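Local coordinates for protein Rna-directed RNA polymerase (Infectious pancreatic necrosis virus, PDB 3ZED) that probably acts as the viral RNA-dependent RNA polymerase, extending RNA from ribonucleoside triphosphates, and occurs both free and covalently attached to the genomic RNA, at residues Ile371-Leu376 against Glu526-Ala531; Pro353-Phe358 against Asp366-Ile371; Ile550-Ala555 against Asn623-Glu628. One frame throughout, in Å; residues are numbered along the deposited sequence.

Overall arrangement
Contacts 1 and 2 lie on the same side of the chain's centre, as do contacts 1 and 3. Contacts 1 and 2 share helix 364-377 and Ile371, and their centres are about 14 Å apart. Ile528 CG1 of contact 1 packs on Met369 CE of contact 2 at 3.8 Å. A long, weak ion pair joins Arg373 NH2 to Asp366 OD1 at 3.3 Å. The centre of contact 3 is about 21 Å from that of contact 1. Ala531 CB of contact 1 packs on Lys554 O of contact 3 at 3.3 Å. Contacts 2 and 3 do not touch. All three lie away from the potassium sites and the predicted GTP-binding segment.

Contact 1: residues Ile371-Leu376 against Glu526-Ala531; sequences IIRDSL and ETIVEA
Ile528 keeps CG1 anti to its carbonyl carbon (chi1 -63°) and then runs extended to CD1, which places this methyl against both Ile372 and Leu376. This is a helix-helix contact between helix 364-377 of the palm domain and helix 524-533 of the thumb domain. The segment axes run more antiparallel than parallel, at 130°, and come no closer than 11.8 Å. At that spacing side-chain ends make the contact, and no hydrogen bond crosses it. Ile528 is the residue of 526-531 that does the touching, and its two branches divide the work. CD1 meets Leu376 CD1 tip to tip at 3.7 Å. The same methyl meets Ile372 CG2 at 3.9 Å, with the two isoleucine side chains crossing at a slant. Ile372 and Leu376 are one turn apart, so they offer neighbouring methyls on the same helix side. The other branch, Ile528 CG2, touches CG and CD of Arg373, the two chains crossing at an angle. The arginine chain turns at CG-CD (chi3 -83°), and NE gives a weak hydrogen bond to Met369 O. Phe574 of strand 573-578 also touches Ile528 and Arg373, and Leu393 of strand 389-394 touches Ile372 and Leu376. Leu376 O accepts a hydrogen bond from Arg525, just before the second segment. The arginine stem completes the apolar surface: its CD lies 4.0 Å from Ile528 CG2.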
ATOM      1  N   ILE B 371       8.232  -7.951  23.315  1.00 40.08           N
ATOM      2  CA  ILE B 371       7.252  -8.972  22.920  1.00 39.64           C
ATOM      3  C   ILE B 371       8.006 -10.253  22.500  1.00 44.66           C
ATOM      4  O   ILE B 371       7.644 -11.332  22.973  1.00 47.21           O
ATOM      5  CB  ILE B 371       6.267  -8.450  21.829  1.00 40.21           C
ATOM      6  CG1 ILE B 371       5.279  -7.415  22.440  1.00 40.71           C
ATOM      7  CG2 ILE B 371       5.480  -9.606  21.187  1.00 40.01           C
ATOM      8  CD1 ILE B 371       4.789  -6.357  21.444  1.00 41.42           C
ATOM      9  N   ILE B 372       9.082 -10.123  21.691  1.00 39.06           N
ATOM     10  CA  ILE B 372       9.904 -11.251  21.232  1.00 39.60           C
ATOM     11  C   ILE B 372      10.580 -11.960  22.424  1.00 46.34           C
ATOM     12  O   ILE B 372      10.499 -13.187  22.526  1.00 46.11           O
ATOM     13  CB  ILE B 372      10.935 -10.810  20.150  1.00 40.87           C
ATOM     14  CG1 ILE B 372      10.219 -10.507  18.799  1.00 39.09           C
ATOM     15  CG2 ILE B 372      12.079 -11.849  19.971  1.00 41.51           C
ATOM     16  CD1 ILE B 372      11.125  -9.803  17.719  1.00 43.54           C
ATOM     17  N   ARG B 373      11.221 -11.190  23.320  1.00 44.52           N
ATOM     18  CA  ARG B 373      11.937 -11.728  24.487  1.00 45.59           C
ATOM     19  C   ARG B 373      10.991 -12.468  25.437  1.00 50.55           C
ATOM     20  O   ARG B 373      11.340 -13.561  25.886  1.00 50.75           O
ATOM     21  CB  ARG B 373      12.722 -10.631  25.226  1.00 44.16           C
ATOM     22  CG  ARG B 373      14.018 -10.231  24.482  1.00 48.60           C
ATOM     23  CD  ARG B 373      14.781  -9.133  25.204  1.00 63.77           C
ATOM     24  NE  ARG B 373      14.241  -7.807  24.885  1.00 79.80           N
ATOM     25  CZ  ARG B 373      14.625  -6.661  25.453  1.00 88.55           C
ATOM     26  NH1 ARG B 373      15.560  -6.659  26.402  1.00 67.05           N
ATOM     27  NH2 ARG B 373      14.071  -5.511  25.080  1.00 65.97           N
ATOM     28  N   ASP B 374       9.789 -11.913  25.698  1.00 47.85           N
ATOM     29  CA  ASP B 374       8.791 -12.554  26.552  1.00 50.37           C
ATOM     30  C   ASP B 374       8.323 -13.876  25.926  1.00 53.70           C
ATOM     31  O   ASP B 374       8.180 -14.866  26.645  1.00 55.36           O
ATOM     32  CB  ASP B 374       7.592 -11.610  26.845  1.00 53.96           C
ATOM     33  CG  ASP B 374       7.907 -10.391  27.717  1.00 75.82           C
ATOM     34  OD1 ASP B 374       9.101 -10.214  28.102  1.00 79.30           O
ATOM     35  OD2 ASP B 374       6.974  -9.602  27.998  1.00 84.03           O
ATOM     36  N   SER B 375       8.155 -13.910  24.593  1.00 48.01           N
ATOM     37  CA  SER B 375       7.759 -15.116  23.878  1.00 48.06           C
ATOM     38  C   SER B 375       8.797 -16.215  24.062  1.00 52.70           C
ATOM     39  O   SER B 375       8.433 -17.342  24.416  1.00 53.99           O
ATOM     40  CB  SER B 375       7.545 -14.830  22.394  1.00 49.81           C
ATOM     41  OG  SER B 375       6.290 -14.199  22.204  1.00 59.31           O
ATOM     42  N   LEU B 376      10.087 -15.876  23.855  1.00 46.82           N
ATOM     43  CA  LEU B 376      11.207 -16.811  23.990  1.00 46.00           C
ATOM     44  C   LEU B 376      11.329 -17.346  25.432  1.00 53.00           C
ATOM     45  O   LEU B 376      11.567 -18.545  25.599  1.00 52.15           O
ATOM     46  CB  LEU B 376      12.528 -16.170  23.543  1.00 44.10           C
ATOM     47  CG  LEU B 376      12.660 -15.883  22.030  1.00 46.22           C
ATOM     48  CD1 LEU B 376      13.788 -14.917  21.778  1.00 43.10           C
ATOM     49  CD2 LEU B 376      12.841 -17.190  21.188  1.00 46.01           C
ATOM     50  N   GLU B 526      20.160 -16.605  21.711  1.00 47.39           N
ATOM     51  CA  GLU B 526      21.608 -16.420  21.764  1.00 46.71           C
ATOM     52  C   GLU B 526      21.995 -15.126  21.058  1.00 49.34           C
ATOM     53  O   GLU B 526      22.750 -14.366  21.635  1.00 50.61           O
ATOM     54  CB  GLU B 526      22.348 -17.633  21.143  1.00 48.09           C
ATOM     55  CG  GLU B 526      22.043 -19.005  21.753  1.00 52.78           C
ATOM     56  CD  GLU B 526      20.745 -19.708  21.376  1.00 68.97           C
ATOM     57  OE1 GLU B 526      19.938 -19.126  20.616  1.00 58.69           O
ATOM     58  OE2 GLU B 526      20.502 -20.820  21.900  1.00 62.12           O
ATOM     59  N   THR B 527      21.453 -14.861  19.838  1.00 44.25           N
ATOM     60  CA  THR B 527      21.671 -13.641  19.026  1.00 41.91           C
ATOM     61  C   THR B 527      21.269 -12.381  19.806  1.00 45.06           C
ATOM     62  O   THR B 527      22.008 -11.404  19.737  1.00 44.66           O
ATOM     63  CB  THR B 527      20.885 -13.724  17.683  1.00 42.78           C
ATOM     64  OG1 THR B 527      21.233 -14.934  17.030  1.00 41.94           O
ATOM     65  CG2 THR B 527      21.163 -12.532  16.727  1.00 34.91           C
ATOM     66  N   ILE B 528      20.111 -12.399  20.538  1.00 41.26           N
ATOM     67  CA  ILE B 528      19.638 -11.258  21.351  1.00 40.05           C
ATOM     68  C   ILE B 528      20.621 -11.033  22.519  1.00 45.33           C
ATOM     69  O   ILE B 528      21.004  -9.888  22.771  1.00 45.75           O
ATOM     70  CB  ILE B 528      18.159 -11.443  21.814  1.00 41.86           C
ATOM     71  CG1 ILE B 528      17.231 -11.494  20.569  1.00 40.14           C
ATOM     72  CG2 ILE B 528      17.713 -10.314  22.761  1.00 42.10           C
ATOM     73  CD1 ILE B 528      15.842 -11.980  20.823  1.00 40.54           C
ATOM     74  N   VAL B 529      21.077 -12.121  23.172  1.00 41.89           N
ATOM     75  CA  VAL B 529      22.054 -12.061  24.276  1.00 41.82           C
ATOM     76  C   VAL B 529      23.380 -11.452  23.742  1.00 46.30           C
ATOM     77  O   VAL B 529      23.953 -10.571  24.386  1.00 46.99           O
ATOM     78  CB  VAL B 529      22.261 -13.460  24.940  1.00 45.45           C
ATOM     79  CG1 VAL B 529      23.464 -13.474  25.887  1.00 45.12           C
ATOM     80  CG2 VAL B 529      21.004 -13.918  25.668  1.00 45.53           C
ATOM     81  N   GLU B 530      23.817 -11.891  22.553  1.00 42.38           N
ATOM     82  CA  GLU B 530      25.021 -11.406  21.873  1.00 42.21           C
ATOM     83  C   GLU B 530      24.888  -9.908  21.550  1.00 46.91           C
ATOM     84  O   GLU B 530      25.830  -9.162  21.792  1.00 48.01           O
ATOM     85  CB  GLU B 530      25.280 -12.218  20.582  1.00 42.46           C
ATOM     86  CG  GLU B 530      26.657 -11.978  19.988  1.00 52.36           C
ATOM     87  CD  GLU B 530      26.930 -12.541  18.606  1.00 78.84           C
ATOM     88  OE1 GLU B 530      26.128 -13.370  18.118  1.00 87.83           O
ATOM     89  OE2 GLU B 530      27.973 -12.167  18.020  1.00 75.88           O
ATOM     90  N   ALA B 531      23.717  -9.475  21.035  1.00 41.89           N
ATOM     91  CA  ALA B 531      23.415  -8.080  20.699  1.00 40.49           C
ATOM     92  C   ALA B 531      23.562  -7.175  21.920  1.00 42.84           C
ATOM     93  O   ALA B 531      24.141  -6.098  21.824  1.00 41.37           O
ATOM     94  CB  ALA B 531      22.009  -7.969  20.127  1.00 40.35           C
TER

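Contact 2: residues Pro353-Phe358 against Asp366-Ile371; sequences PSLYGF and DRIMTI
Phe358 and Ile368 approach from opposite directions, and their meeting is the tight part of this contact. Ring atom CE1 of Phe358 lies 3.5 Å from Ile368 CG1. The neighbouring CZ is almost as near, at 3.7 Å from the same CG1. Ile368 bends at chi2 (-70°), which turns CD1 toward Leu355 while CG1 stays against the Phe358 ring. CD1 there comes within 4.0 Å of Phe358 CE1. Leu355 fits more loosely and crosses Ile368 at about a right angle, with its CD2 4.1 Å from Ile368 CD1. Leu560 of strand 556-560 touches all three side chains and completes the apolar cluster. The other side of the loop is more open. Gly357 is exposed, and Tyr356 is partly so; its ring meets that of Phe477. The loop is shaped from within. Ser354 OG accepts from Tyr356 N at 3.2 Å along a nearly straight bond (170°), forming an ST turn. Leu355 O takes a hydrogen bond from Phe358 N, and Gly357 has positive phi. Pro353 and Leu355 also make backbone hydrogen bonds with Ile385 of strand 382-386. On the helix, Thr370 N and OG1 grip Asp366 O from opposite faces of its plane. In sum, a type II beta turn, Leu355 to Phe358, presents two apolar side chains to an isoleucine of the helix that follows in the palm domain.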
ATOM      1  N   PRO B 353      -1.741  -9.794  16.062  1.00 43.87           N
ATOM      2  CA  PRO B 353      -0.494 -10.004  15.284  1.00 42.18           C
ATOM      3  C   PRO B 353      -0.226  -8.874  14.266  1.00 44.02           C
ATOM      4  O   PRO B 353       0.851  -8.831  13.678  1.00 43.79           O
ATOM      5  CB  PRO B 353      -0.758 -11.330  14.532  1.00 43.92           C
ATOM      6  CG  PRO B 353      -2.227 -11.425  14.429  1.00 49.29           C
ATOM      7  CD  PRO B 353      -2.797 -10.752  15.659  1.00 45.98           C
ATOM      8  N   SER B 354      -1.199  -7.990  14.022  1.00 39.67           N
ATOM      9  CA  SER B 354      -1.078  -6.909  13.032  1.00 38.14           C
ATOM     10  C   SER B 354       0.063  -5.938  13.317  1.00 41.62           C
ATOM     11  O   SER B 354       0.355  -5.659  14.480  1.00 42.02           O
ATOM     12  CB  SER B 354      -2.370  -6.110  12.939  1.00 39.81           C
ATOM     13  OG  SER B 354      -2.314  -5.164  11.885  1.00 45.87           O
ATOM     14  N   LEU B 355       0.699  -5.433  12.236  1.00 35.97           N
ATOM     15  CA  LEU B 355       1.751  -4.421  12.313  1.00 35.61           C
ATOM     16  C   LEU B 355       1.266  -3.092  11.680  1.00 38.67           C
ATOM     17  O   LEU B 355       2.072  -2.187  11.499  1.00 37.55           O
ATOM     18  CB  LEU B 355       3.040  -4.910  11.606  1.00 34.99           C
ATOM     19  CG  LEU B 355       3.930  -5.908  12.366  1.00 38.58           C
ATOM     20  CD1 LEU B 355       4.877  -6.616  11.421  1.00 36.50           C
ATOM     21  CD2 LEU B 355       4.690  -5.239  13.500  1.00 39.80           C
ATOM     22  N   TYR B 356      -0.050  -2.974  11.341  1.00 36.25           N
ATOM     23  CA  TYR B 356      -0.586  -1.764  10.712  1.00 36.11           C
ATOM     24  C   TYR B 356      -0.293  -0.498  11.542  1.00 41.20           C
ATOM     25  O   TYR B 356      -0.601  -0.433  12.731  1.00 39.31           O
ATOM     26  CB  TYR B 356      -2.101  -1.881  10.438  1.00 38.50           C
ATOM     27  CG  TYR B 356      -2.651  -0.647   9.746  1.00 40.78           C
ATOM     28  CD1 TYR B 356      -2.325  -0.361   8.424  1.00 42.57           C
ATOM     29  CD2 TYR B 356      -3.405   0.290  10.443  1.00 42.52           C
ATOM     30  CE1 TYR B 356      -2.796   0.790   7.794  1.00 42.57           C
ATOM     31  CE2 TYR B 356      -3.886   1.444   9.822  1.00 43.89           C
ATOM     32  CZ  TYR B 356      -3.586   1.685   8.493  1.00 49.01           C
ATOM     33  OH  TYR B 356      -4.051   2.821   7.864  1.00 51.12           O
ATOM     34  N   GLY B 357       0.294   0.495  10.880  1.00 40.28           N
ATOM     35  CA  GLY B 357       0.649   1.775  11.485  1.00 40.19           C
ATOM     36  C   GLY B 357       1.877   1.712  12.383  1.00 42.76           C
ATOM     37  O   GLY B 357       2.156   2.679  13.094  1.00 40.87           O
ATOM     38  N   PHE B 358       2.645   0.586  12.339  1.00 38.25           N
ATOM     39  CA  PHE B 358       3.839   0.443  13.179  1.00 37.60           C
ATOM     40  C   PHE B 358       4.942   1.400  12.767  1.00 39.68           C
ATOM     41  O   PHE B 358       5.201   1.577  11.584  1.00 38.34           O
ATOM     42  CB  PHE B 358       4.389  -0.994  13.149  1.00 38.23           C
ATOM     43  CG  PHE B 358       5.773  -1.188  13.756  1.00 38.11           C
ATOM     44  CD1 PHE B 358       5.944  -1.255  15.128  1.00 40.62           C
ATOM     45  CD2 PHE B 358       6.895  -1.322  12.945  1.00 37.76           C
ATOM     46  CE1 PHE B 358       7.208  -1.440  15.678  1.00 41.26           C
ATOM     47  CE2 PHE B 358       8.162  -1.517  13.496  1.00 39.90           C
ATOM     48  CZ  PHE B 358       8.306  -1.609  14.856  1.00 38.97           C
ATOM     49  N   ASP B 366      11.888  -1.308  20.530  1.00 31.92           N
ATOM     50  CA  ASP B 366      12.056  -1.888  21.857  1.00 32.74           C
ATOM     51  C   ASP B 366      10.793  -2.619  22.324  1.00 38.65           C
ATOM     52  O   ASP B 366      10.924  -3.682  22.939  1.00 39.15           O
ATOM     53  CB  ASP B 366      12.491  -0.857  22.897  1.00 35.71           C
ATOM     54  CG  ASP B 366      12.988  -1.538  24.174  1.00 42.58           C
ATOM     55  OD1 ASP B 366      13.926  -2.374  24.082  1.00 40.83           O
ATOM     56  OD2 ASP B 366      12.409  -1.279  25.247  1.00 48.80           O
ATOM     57  N   ARG B 367       9.581  -2.094  21.990  1.00 37.26           N
ATOM     58  CA  ARG B 367       8.289  -2.758  22.307  1.00 37.58           C
ATOM     59  C   ARG B 367       8.217  -4.130  21.624  1.00 39.93           C
ATOM     60  O   ARG B 367       7.834  -5.110  22.257  1.00 39.84           O
ATOM     61  CB  ARG B 367       7.086  -1.885  21.897  1.00 36.56           C
ATOM     62  CG  ARG B 367       6.908  -0.665  22.783  1.00 36.85           C
ATOM     63  CD  ARG B 367       5.563  -0.014  22.546  1.00 39.88           C
ATOM     64  NE  ARG B 367       5.267   0.997  23.558  1.00 45.53           N
ATOM     65  CZ  ARG B 367       4.040   1.362  23.926  1.00 60.12           C
ATOM     66  NH1 ARG B 367       2.980   0.792  23.371  1.00 52.19           N
ATOM     67  NH2 ARG B 367       3.866   2.288  24.860  1.00 51.85           N
ATOM     68  N   ILE B 368       8.645  -4.204  20.347  1.00 37.36           N
ATOM     69  CA  ILE B 368       8.710  -5.445  19.560  1.00 36.10           C
ATOM     70  C   ILE B 368       9.695  -6.424  20.221  1.00 39.66           C
ATOM     71  O   ILE B 368       9.344  -7.586  20.429  1.00 40.06           O
ATOM     72  CB  ILE B 368       9.102  -5.142  18.078  1.00 37.77           C
ATOM     73  CG1 ILE B 368       7.979  -4.410  17.325  1.00 37.13           C
ATOM     74  CG2 ILE B 368       9.610  -6.410  17.324  1.00 37.35           C
ATOM     75  CD1 ILE B 368       6.758  -5.192  17.015  1.00 40.08           C
ATOM     76  N   MET B 369      10.912  -5.938  20.588  1.00 34.39           N
ATOM     77  CA  MET B 369      11.939  -6.776  21.232  1.00 34.25           C
ATOM     78  C   MET B 369      11.471  -7.306  22.596  1.00 39.35           C
ATOM     79  O   MET B 369      11.766  -8.458  22.913  1.00 40.88           O
ATOM     80  CB  MET B 369      13.269  -6.042  21.351  1.00 35.59           C
ATOM     81  CG  MET B 369      13.931  -5.796  19.993  1.00 37.38           C
ATOM     82  SD  MET B 369      14.289  -7.305  19.009  1.00 41.76           S
ATOM     83  CE  MET B 369      15.451  -8.158  20.090  1.00 37.93           C
ATOM     84  N   THR B 370      10.674  -6.515  23.352  1.00 34.21           N
ATOM     85  CA  THR B 370      10.077  -6.950  24.622  1.00 36.00           C
ATOM     86  C   THR B 370       9.093  -8.104  24.338  1.00 41.33           C
ATOM     87  O   THR B 370       9.147  -9.124  25.011  1.00 41.89           O
ATOM     88  CB  THR B 370       9.406  -5.758  25.347  1.00 40.96           C
ATOM     89  OG1 THR B 370      10.414  -4.802  25.666  1.00 44.79           O
ATOM     90  CG2 THR B 370       8.699  -6.165  26.641  1.00 41.63           C
ATOM     91  N   ILE B 371       8.232  -7.951  23.315  1.00 40.08           N
ATOM     92  CA  ILE B 371       7.252  -8.972  22.920  1.00 39.64           C
ATOM     93  C   ILE B 371       8.006 -10.253  22.500  1.00 44.66           C
ATOM     94  O   ILE B 371       7.644 -11.332  22.973  1.00 47.21           O
ATOM     95  CB  ILE B 371       6.267  -8.450  21.829  1.00 40.21           C
ATOM     96  CG1 ILE B 371       5.279  -7.415  22.440  1.00 40.71           C
ATOM     97  CG2 ILE B 371       5.480  -9.606  21.187  1.00 40.01           C
ATOM     98  CD1 ILE B 371       4.789  -6.357  21.444  1.00 41.42           C
TER

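Contact 3: residues Ile550-Ala555 against Asn623-Glu628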
ATOM      1  N   ILE B 550      33.718   2.360  17.286  1.00 40.36           N
ATOM      2  CA  ILE B 550      34.846   1.851  16.488  1.00 40.40           C
ATOM      3  C   ILE B 550      34.453   0.455  15.999  1.00 44.48           C
ATOM      4  O   ILE B 550      34.592   0.149  14.818  1.00 43.86           O
ATOM      5  CB  ILE B 550      36.170   1.879  17.300  1.00 43.72           C
ATOM      6  CG1 ILE B 550      36.535   3.347  17.641  1.00 43.85           C
ATOM      7  CG2 ILE B 550      37.307   1.180  16.513  1.00 43.84           C
ATOM      8  CD1 ILE B 550      37.319   3.574  18.847  1.00 59.31           C
ATOM      9  N   ARG B 551      33.869  -0.339  16.898  1.00 41.22           N
ATOM     10  CA  ARG B 551      33.379  -1.688  16.607  1.00 40.57           C
ATOM     11  C   ARG B 551      31.873  -1.791  16.984  1.00 40.64           C
ATOM     12  O   ARG B 551      31.538  -1.951  18.166  1.00 38.92           O
ATOM     13  CB  ARG B 551      34.233  -2.738  17.356  1.00 43.62           C
ATOM     14  CG  ARG B 551      34.066  -4.170  16.863  1.00 55.39           C
ATOM     15  CD  ARG B 551      34.869  -5.132  17.717  1.00 70.41           C
ATOM     16  NE  ARG B 551      36.311  -4.861  17.677  1.00 85.05           N
ATOM     17  CZ  ARG B 551      37.161  -5.430  16.823  1.00106.90           C
ATOM     18  NH1 ARG B 551      36.725  -6.300  15.919  1.00 96.45           N
ATOM     19  NH2 ARG B 551      38.455  -5.126  16.866  1.00 91.60           N
ATOM     20  N   PRO B 552      30.966  -1.658  15.986  1.00 36.31           N
ATOM     21  CA  PRO B 552      29.518  -1.803  16.267  1.00 36.22           C
ATOM     22  C   PRO B 552      29.162  -3.159  16.885  1.00 41.69           C
ATOM     23  O   PRO B 552      29.829  -4.178  16.632  1.00 42.52           O
ATOM     24  CB  PRO B 552      28.862  -1.699  14.872  1.00 36.48           C
ATOM     25  CG  PRO B 552      29.878  -1.099  14.003  1.00 40.67           C
ATOM     26  CD  PRO B 552      31.216  -1.460  14.547  1.00 37.66           C
ATOM     27  N   GLY B 553      28.103  -3.157  17.684  1.00 37.49           N
ATOM     28  CA  GLY B 553      27.589  -4.369  18.298  1.00 36.74           C
ATOM     29  C   GLY B 553      26.814  -5.197  17.289  1.00 39.16           C
ATOM     30  O   GLY B 553      26.472  -4.712  16.200  1.00 36.81           O
ATOM     31  N   LYS B 554      26.549  -6.465  17.651  1.00 35.73           N
ATOM     32  CA  LYS B 554      25.761  -7.393  16.843  1.00 35.17           C
ATOM     33  C   LYS B 554      24.317  -6.865  16.663  1.00 38.35           C
ATOM     34  O   LYS B 554      23.680  -6.505  17.645  1.00 37.69           O
ATOM     35  CB  LYS B 554      25.738  -8.764  17.556  1.00 37.71           C
ATOM     36  CG  LYS B 554      24.944  -9.869  16.861  1.00 47.17           C
ATOM     37  CD  LYS B 554      25.684 -10.441  15.660  1.00 48.27           C
ATOM     38  CE  LYS B 554      24.960 -11.621  15.053  1.00 55.21           C
ATOM     39  NZ  LYS B 554      25.338 -11.783  13.623  1.00 61.69           N
ATOM     40  N   ALA B 555      23.822  -6.803  15.427  1.00 35.82           N
ATOM     41  CA  ALA B 555      22.435  -6.428  15.167  1.00 35.45           C
ATOM     42  C   ALA B 555      21.545  -7.657  15.184  1.00 39.86           C
ATOM     43  O   ALA B 555      21.988  -8.747  14.779  1.00 39.83           O
ATOM     44  CB  ALA B 555      22.304  -5.719  13.819  1.00 34.96           C
ATOM     45  N   ASN B 623      25.562   4.313  12.940  1.00 35.40           N
ATOM     46  CA  ASN B 623      26.141   3.142  13.579  1.00 34.78           C
ATOM     47  C   ASN B 623      27.150   2.424  12.672  1.00 39.20           C
ATOM     48  O   ASN B 623      27.659   1.380  13.065  1.00 40.26           O
ATOM     49  CB  ASN B 623      25.041   2.174  14.065  1.00 32.62           C
ATOM     50  CG  ASN B 623      25.498   1.314  15.218  1.00 41.20           C
ATOM     51  OD1 ASN B 623      26.220   1.758  16.101  1.00 38.30           O
ATOM     52  ND2 ASN B 623      25.157   0.043  15.197  1.00 33.70           N
ATOM     53  N   ASN B 624      27.454   2.974  11.487  1.00 34.81           N
ATOM     54  CA  ASN B 624      28.459   2.412  10.573  1.00 34.13           C
ATOM     55  C   ASN B 624      29.638   3.400  10.606  1.00 38.78           C
ATOM     56  O   ASN B 624      29.480   4.513  10.091  1.00 38.69           O
ATOM     57  CB  ASN B 624      27.889   2.208   9.176  1.00 33.66           C
ATOM     58  CG  ASN B 624      28.846   1.542   8.229  1.00 47.77           C
ATOM     59  OD1 ASN B 624      29.962   2.002   7.982  1.00 40.92           O
ATOM     60  ND2 ASN B 624      28.405   0.466   7.631  1.00 39.56           N
ATOM     61  N   PRO B 625      30.799   3.070  11.236  1.00 35.00           N
ATOM     62  CA  PRO B 625      31.823   4.096  11.432  1.00 36.00           C
ATOM     63  C   PRO B 625      32.388   4.687  10.152  1.00 40.21           C
ATOM     64  O   PRO B 625      32.557   5.903  10.103  1.00 40.80           O
ATOM     65  CB  PRO B 625      32.890   3.412  12.302  1.00 38.33           C
ATOM     66  CG  PRO B 625      32.636   1.944  12.133  1.00 42.31           C
ATOM     67  CD  PRO B 625      31.146   1.830  11.962  1.00 36.70           C
ATOM     68  N   LEU B 626      32.643   3.883   9.131  1.00 36.40           N
ATOM     69  CA  LEU B 626      33.140   4.457   7.885  1.00 35.34           C
ATOM     70  C   LEU B 626      32.078   5.333   7.219  1.00 38.36           C
ATOM     71  O   LEU B 626      32.372   6.453   6.803  1.00 39.75           O
ATOM     72  CB  LEU B 626      33.625   3.376   6.910  1.00 34.47           C
ATOM     73  CG  LEU B 626      34.496   3.887   5.739  1.00 37.81           C
ATOM     74  CD1 LEU B 626      35.868   4.337   6.220  1.00 37.61           C
ATOM     75  CD2 LEU B 626      34.596   2.840   4.625  1.00 39.41           C
ATOM     76  N   LEU B 627      30.857   4.834   7.132  1.00 33.95           N
ATOM     77  CA  LEU B 627      29.762   5.551   6.496  1.00 35.37           C
ATOM     78  C   LEU B 627      29.457   6.863   7.227  1.00 37.82           C
ATOM     79  O   LEU B 627      29.281   7.884   6.563  1.00 37.46           O
ATOM     80  CB  LEU B 627      28.491   4.665   6.390  1.00 34.90           C
ATOM     81  CG  LEU B 627      27.254   5.278   5.714  1.00 39.77           C
ATOM     82  CD1 LEU B 627      27.562   5.725   4.276  1.00 40.76           C
ATOM     83  CD2 LEU B 627      26.089   4.293   5.728  1.00 41.34           C
ATOM     84  N   GLU B 628      29.414   6.820   8.575  1.00 33.09           N
ATOM     85  CA  GLU B 628      29.140   7.966   9.421  1.00 33.57           C
ATOM     86  C   GLU B 628      30.276   9.009   9.311  1.00 39.34           C
ATOM     87  O   GLU B 628      29.974  10.184   9.219  1.00 38.43           O
ATOM     88  CB  GLU B 628      28.912   7.513  10.889  1.00 34.71           C
ATOM     89  CG  GLU B 628      28.893   8.620  11.937  1.00 40.06           C
ATOM     90  CD  GLU B 628      27.938   9.783  11.731  1.00 50.79           C
ATOM     91  OE1 GLU B 628      26.889   9.604  11.074  1.00 47.07           O
ATOM     92  OE2 GLU B 628      28.206  10.859  12.302  1.00 48.38           O
TER
HETATM   93  O   HOH W   1      26.102  -1.037  17.904  1.00 35.29           O
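CG of Pro552 points at CD of Pro625, 3.8 Å away. The contact joins a loop before strand 556-560 to the N-terminus of helix 625-645, whose N-cap is Asn624. Both segments belong to the thumb domain. CG of Pro552 also rests against the backbone oxygen of Asn623, at 3.5 Å. Ile550 uses its backbone and not its side chain: its O lies 3.8 Å from Pro625 CG. No direct hydrogen bond links the segments, but one water does. It accepts from Gly553 N at 2.9 Å and from Asn623 ND2 at 3.1 Å. Asn623 has CG anti to the backbone N (chi1 -154°), which carries its amide toward the loop, where ND2 also passes near Pro552 CB. Farther out, Ile566 of strand 563-568 and Pro549 touch the Asn623 side chain, and Phe140 packs on Pro625. The loop is held by hydrogen bonds of Ile550 N to Asp538 and of Lys554 N to Thr534. Asn624 caps the helix start; its ND2 is hydrogen-bonded to Thr146 OG1, which helps hold the side chain. The backbone of the same residue joins in, since Asn624 O takes the hydrogen bond of Glu628 N in the first helical turn. Asn624 OD1 makes the capping bond by accepting from Leu627 N at 3.1 Å, with the donor 35° out of the amide plane.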